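Local coordinates for protein exotoxin 6 (Staphylococcus aureus subsp. aureus Mu50, PDB 4ZYS) that is a staphylococcal superantigen-like exotoxin that probably acts on host immune factors, possibly by binding sugars, at residues N46-K58 with Q81-T93. Sequence-based numbering, arbitrary orientation. Where two conformers were deposited one is given.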
loop_
_atom_site.group_PDB
_atom_site.type_symbol
_atom_site.label_atom_id
_atom_site.label_comp_id
_atom_site.label_asym_id
_atom_site.label_seq_id
_atom_site.Cartn_x
_atom_site.Cartn_y
_atom_site.Cartn_z
ATOM N N ASN A 46 10.697 -14.855 -12.697
ATOM C CA ASN A 46 10.855 -16.239 -12.226
ATOM C C ASN A 46 10.750 -16.379 -10.664
ATOM O O ASN A 46 11.160 -17.413 -10.112
ATOM C CB ASN A 46 12.149 -16.872 -12.756
ATOM C CG ASN A 46 12.409 -16.598 -14.231
ATOM O OD1 ASN A 46 13.418 -15.991 -14.609
ATOM N ND2 ASN A 46 11.528 -17.072 -15.100
ATOM N N GLN A 47 10.168 -15.351 -9.990
ATOM C CA GLN A 47 9.917 -15.312 -8.547
ATOM C C GLN A 47 8.427 -15.557 -8.314
ATOM O O GLN A 47 7.585 -14.858 -8.890
ATOM C CB GLN A 47 10.357 -13.958 -7.912
ATOM C CG GLN A 47 11.751 -13.423 -8.305
ATOM C CD GLN A 47 12.863 -14.428 -8.118
ATOM O OE1 GLN A 47 13.215 -14.807 -7.001
ATOM N NE2 GLN A 47 13.392 -14.927 -9.217
ATOM N N TYR A 48 8.100 -16.540 -7.496
ATOM C CA TYR A 48 6.724 -16.873 -7.195
ATOM C C TYR A 48 6.167 -16.134 -5.988
ATOM O O TYR A 48 6.796 -16.111 -4.926
ATOM C CB TYR A 48 6.612 -18.360 -6.940
ATOM C CG TYR A 48 5.316 -18.926 -7.452
ATOM C CD1 TYR A 48 5.206 -19.390 -8.758
ATOM C CD2 TYR A 48 4.198 -18.999 -6.637
ATOM C CE1 TYR A 48 4.012 -19.911 -9.244
ATOM C CE2 TYR A 48 3.000 -19.536 -7.106
ATOM C CZ TYR A 48 2.915 -20.004 -8.410
ATOM O OH TYR A 48 1.750 -20.541 -8.912
ATOM N N SER A 49 4.957 -15.573 -6.149
ATOM C CA SER A 49 4.246 -14.915 -5.066
ATOM C C SER A 49 2.825 -15.419 -4.978
ATOM O O SER A 49 2.138 -15.530 -5.992
ATOM C CB SER A 49 4.239 -13.397 -5.228
ATOM O OG SER A 49 5.555 -12.896 -5.130
ATOM N N GLN A 50 2.383 -15.695 -3.749
ATOM C CA GLN A 50 1.016 -16.072 -3.426
ATOM C C GLN A 50 0.475 -14.886 -2.679
ATOM O O GLN A 50 1.059 -14.498 -1.671
ATOM C CB GLN A 50 0.937 -17.377 -2.603
ATOM C CG GLN A 50 -0.495 -17.819 -2.356
ATOM C CD GLN A 50 -0.649 -18.718 -1.144
ATOM O OE1 GLN A 50 -0.366 -18.322 -0.007
ATOM N NE2 GLN A 50 -1.213 -19.912 -1.341
ATOM N N ILE A 51 -0.577 -14.267 -3.198
ATOM C CA ILE A 51 -1.125 -13.068 -2.593
ATOM C C ILE A 51 -2.525 -13.328 -2.047
ATOM O O ILE A 51 -3.420 -13.710 -2.803
ATOM C CB ILE A 51 -1.157 -11.884 -3.610
ATOM C CG1 ILE A 51 0.182 -11.702 -4.374
ATOM C CG2 ILE A 51 -1.614 -10.583 -2.929
ATOM C CD1 ILE A 51 0.105 -10.793 -5.661
ATOM N N SER A 52 -2.733 -13.035 -0.755
ATOM C CA SER A 52 -4.059 -13.120 -0.139
ATOM C C SER A 52 -4.945 -11.975 -0.603
ATOM O O SER A 52 -4.542 -10.809 -0.548
ATOM C CB SER A 52 -3.954 -13.076 1.380
ATOM O OG SER A 52 -3.446 -14.306 1.856
ATOM N N LEU A 53 -6.146 -12.323 -1.057
ATOM C CA LEU A 53 -7.224 -11.415 -1.436
ATOM C C LEU A 53 -8.234 -11.504 -0.305
ATOM O O LEU A 53 -9.173 -12.313 -0.327
ATOM C CB LEU A 53 -7.840 -11.771 -2.801
ATOM C CG LEU A 53 -6.914 -11.851 -4.007
ATOM C CD1 LEU A 53 -7.654 -12.432 -5.185
ATOM C CD2 LEU A 53 -6.358 -10.466 -4.377
ATOM N N VAL A 54 -7.960 -10.741 0.736
ATOM C CA VAL A 54 -8.787 -10.725 1.932
ATOM C C VAL A 54 -9.454 -9.339 1.989
ATOM O O VAL A 54 -8.797 -8.330 1.759
ATOM C CB VAL A 54 -7.947 -11.125 3.180
ATOM C CG1 VAL A 54 -7.072 -9.983 3.708
ATOM C CG2 VAL A 54 -8.819 -11.729 4.272
ATOM N N GLY A 55 -10.768 -9.317 2.151
ATOM C CA GLY A 55 -11.514 -8.066 2.160
ATOM C C GLY A 55 -12.334 -7.842 0.906
ATOM O O GLY A 55 -13.086 -8.727 0.490
ATOM N N SER A 56 -12.195 -6.654 0.299
ATOM C CA SER A 56 -12.967 -6.256 -0.877
ATOM C C SER A 56 -12.462 -6.944 -2.155
ATOM O O SER A 56 -13.276 -7.434 -2.951
ATOM C CB SER A 56 -12.935 -4.737 -1.048
ATOM O OG SER A 56 -11.755 -4.314 -1.712
ATOM N N ASP A 57 -11.113 -6.977 -2.330
ATOM C CA ASP A 57 -10.367 -7.538 -3.466
ATOM C C ASP A 57 -10.730 -9.003 -3.742
ATOM O O ASP A 57 -10.481 -9.503 -4.842
ATOM C CB ASP A 57 -8.847 -7.380 -3.263
ATOM C CG ASP A 57 -8.221 -7.959 -1.989
ATOM O OD1 ASP A 57 -8.968 -8.222 -1.012
ATOM O OD2 ASP A 57 -6.981 -8.101 -1.952
ATOM N N LYS A 58 -11.388 -9.640 -2.765
ATOM C CA LYS A 58 -11.899 -11.007 -2.777
ATOM C C LYS A 58 -12.866 -11.256 -3.963
ATOM O O LYS A 58 -12.804 -12.321 -4.597
ATOM C CB LYS A 58 -12.630 -11.261 -1.447
ATOM C CG LYS A 58 -12.691 -12.708 -1.021
ATOM C CD LYS A 58 -13.442 -12.859 0.274
ATOM C CE LYS A 58 -13.832 -14.294 0.489
ATOM N NZ LYS A 58 -14.544 -14.491 1.779
ATOM N N GLN A 81 11.715 -19.489 3.153
ATOM C CA GLN A 81 10.899 -19.981 2.057
ATOM C C GLN A 81 11.022 -19.060 0.853
ATOM O O GLN A 81 10.772 -17.860 0.978
ATOM C CB GLN A 81 9.464 -20.101 2.524
ATOM C CG GLN A 81 8.506 -20.476 1.438
ATOM C CD GLN A 81 7.293 -21.190 1.949
ATOM O OE1 GLN A 81 6.530 -21.733 1.158
ATOM N NE2 GLN A 81 7.079 -21.228 3.269
ATOM N N ALA A 82 11.423 -19.623 -0.307
ATOM C CA ALA A 82 11.593 -18.882 -1.570
ATOM C C ALA A 82 10.309 -18.120 -1.990
ATOM O O ALA A 82 10.397 -16.943 -2.347
ATOM C CB ALA A 82 12.003 -19.842 -2.679
ATOM N N THR A 83 9.126 -18.787 -1.933
ATOM C CA THR A 83 7.836 -18.217 -2.319
ATOM C C THR A 83 7.482 -17.029 -1.418
ATOM O O THR A 83 7.632 -17.110 -0.202
ATOM C CB THR A 83 6.720 -19.298 -2.285
ATOM O OG1 THR A 83 7.077 -20.372 -3.150
ATOM C CG2 THR A 83 5.367 -18.761 -2.698
ATOM N N ASN A 84 7.036 -15.933 -2.032
ATOM C CA ASN A 84 6.598 -14.751 -1.301
ATOM C C ASN A 84 5.132 -14.833 -0.980
ATOM O O ASN A 84 4.326 -15.204 -1.844
ATOM C CB ASN A 84 6.820 -13.476 -2.085
ATOM C CG ASN A 84 8.183 -13.253 -2.641
ATOM O OD1 ASN A 84 9.209 -13.494 -1.983
ATOM N ND2 ASN A 84 8.195 -12.662 -3.833
ATOM N N TYR A 85 4.795 -14.493 0.261
ATOM C CA TYR A 85 3.416 -14.456 0.720
ATOM C C TYR A 85 3.109 -13.002 1.025
ATOM O O TYR A 85 3.699 -12.430 1.923
ATOM C CB TYR A 85 3.193 -15.412 1.919
ATOM C CG TYR A 85 3.437 -16.866 1.567
ATOM C CD1 TYR A 85 2.518 -17.583 0.811
ATOM C CD2 TYR A 85 4.612 -17.509 1.943
ATOM C CE1 TYR A 85 2.762 -18.902 0.434
ATOM C CE2 TYR A 85 4.871 -18.823 1.561
ATOM C CZ TYR A 85 3.937 -19.519 0.814
ATOM O OH TYR A 85 4.130 -20.836 0.482
ATOM N N SER A 86 2.258 -12.395 0.223
ATOM C CA SER A 86 1.910 -11.000 0.358
ATOM C C SER A 86 0.400 -10.859 0.551
ATOM O O SER A 86 -0.331 -11.816 0.315
ATOM C CB SER A 86 2.409 -10.219 -0.854
ATOM O OG SER A 86 2.327 -8.819 -0.628
ATOM N N ILE A 87 -0.060 -9.693 1.063
ATOM C CA ILE A 87 -1.482 -9.439 1.318
ATOM C C ILE A 87 -1.920 -8.203 0.553
ATOM O O ILE A 87 -1.316 -7.150 0.747
ATOM C CB ILE A 87 -1.750 -9.275 2.851
ATOM C CG1 ILE A 87 -1.226 -10.502 3.637
ATOM C CG2 ILE A 87 -3.244 -8.998 3.128
ATOM C CD1 ILE A 87 -1.119 -10.308 5.121
ATOM N N GLY A 88 -2.996 -8.325 -0.237
ATOM C CA GLY A 88 -3.569 -7.232 -1.021
ATOM C C GLY A 88 -2.641 -6.700 -2.093
ATOM O O GLY A 88 -1.854 -7.455 -2.676
ATOM N N GLY A 89 -2.736 -5.401 -2.342
ATOM C CA GLY A 89 -1.930 -4.697 -3.337
ATOM C C GLY A 89 -2.117 -5.143 -4.772
ATOM O O GLY A 89 -1.214 -4.942 -5.601
ATOM N N VAL A 90 -3.280 -5.777 -5.069
ATOM C CA VAL A 90 -3.635 -6.247 -6.415
ATOM C C VAL A 90 -4.720 -5.339 -6.912
ATOM O O VAL A 90 -5.783 -5.217 -6.295
ATOM C CB VAL A 90 -4.012 -7.752 -6.533
ATOM C CG1 VAL A 90 -4.147 -8.160 -8.007
ATOM C CG2 VAL A 90 -2.958 -8.630 -5.837
ATOM N N THR A 91 -4.410 -4.638 -7.991
ATOM C CA THR A 91 -5.282 -3.636 -8.612
ATOM C C THR A 91 -5.423 -3.909 -10.130
ATOM O O THR A 91 -4.712 -4.754 -10.676
ATOM C CB THR A 91 -4.689 -2.214 -8.351
ATOM O OG1 THR A 91 -3.339 -2.167 -8.806
ATOM C CG2 THR A 91 -4.739 -1.785 -6.884
ATOM N N LYS A 92 -6.357 -3.192 -10.789
ATOM C CA LYS A 92 -6.570 -3.254 -12.229
ATOM C C LYS A 92 -5.523 -2.360 -12.878
ATOM O O LYS A 92 -5.246 -1.271 -12.378
ATOM C CB LYS A 92 -7.999 -2.800 -12.626
ATOM C CG LYS A 92 -9.154 -3.580 -11.963
ATOM C CD LYS A 92 -9.364 -5.014 -12.520
ATOM C CE LYS A 92 -10.304 -5.835 -11.663
ATOM N NZ LYS A 92 -10.905 -6.971 -12.410
ATOM N N THR A 93 -4.932 -2.821 -13.977
ATOM C CA THR A 93 -3.935 -2.062 -14.691
ATOM C C THR A 93 -4.591 -0.848 -15.388
ATOM O O THR A 93 -5.806 -0.858 -15.623
ATOM C CB THR A 93 -3.198 -2.965 -15.684
ATOM O OG1 THR A 93 -1.954 -2.341 -15.981
ATOM C CG2 THR A 93 -3.985 -3.208 -16.984
HETATM O O HOH W 1 -5.778 -6.638 -3.778
#
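Gln-50 against Tyr-85 and Ile-51 against Val-90 carry this contact, and Gln-50, Ile-51 and Val-90 bury the most surface in it. Strands 47-52 and 84-87 run side by side in parallel, their short axes 24° apart. Five backbone hydrogen bonds join the two segments, the first from Asn-84 N to Tyr-48 O and the last from Gly-88 N to Ser-52 O (2.9 Å).

The extended chain of Gln-50, with CG anti to the backbone N (chi1 -176°), reaches the edge of the Tyr-85 ring. Its OE1 lies near the ring plane, 3.1 Å from CD1 of Tyr-85, with the amide turned 67° from the ring, while NE2 is hydrogen-bonded to Tyr-32. Ile-87, on the same face as Gln-50, meets Val-54 CG1 with its CG2.

On the opposite face, Ile-51 lays CG2 and CD1 against Val-90 CG2. The CG2-CG2 distance is 3.8 Å, and Leu-53 CD2 closes on the same methyl. Ile-51 shares its face with Ser-49, whose OG takes a 3.0 Å hydrogen bond from Asn-84 ND2, nearly in the amide plane. The other end of that amide, OD1, is held by Arg-75.

Strand 84-92 is interrupted at Gly-88 and Gly-89, both at positive phi, and resumes with Val-90 directed toward 46-58. A water links the two segments, donating to Asp-57 OD2 (2.6 Å) and accepting from Val-90 N.

This is the parallel pairing within the N-terminal OB-fold domain: strand 37-44 flanks 47-52 antiparallel, strand 69-74 flanks 84-92 on its other side, and its Ile-73 packs against Ser-49, Ile-51 and Ser-86.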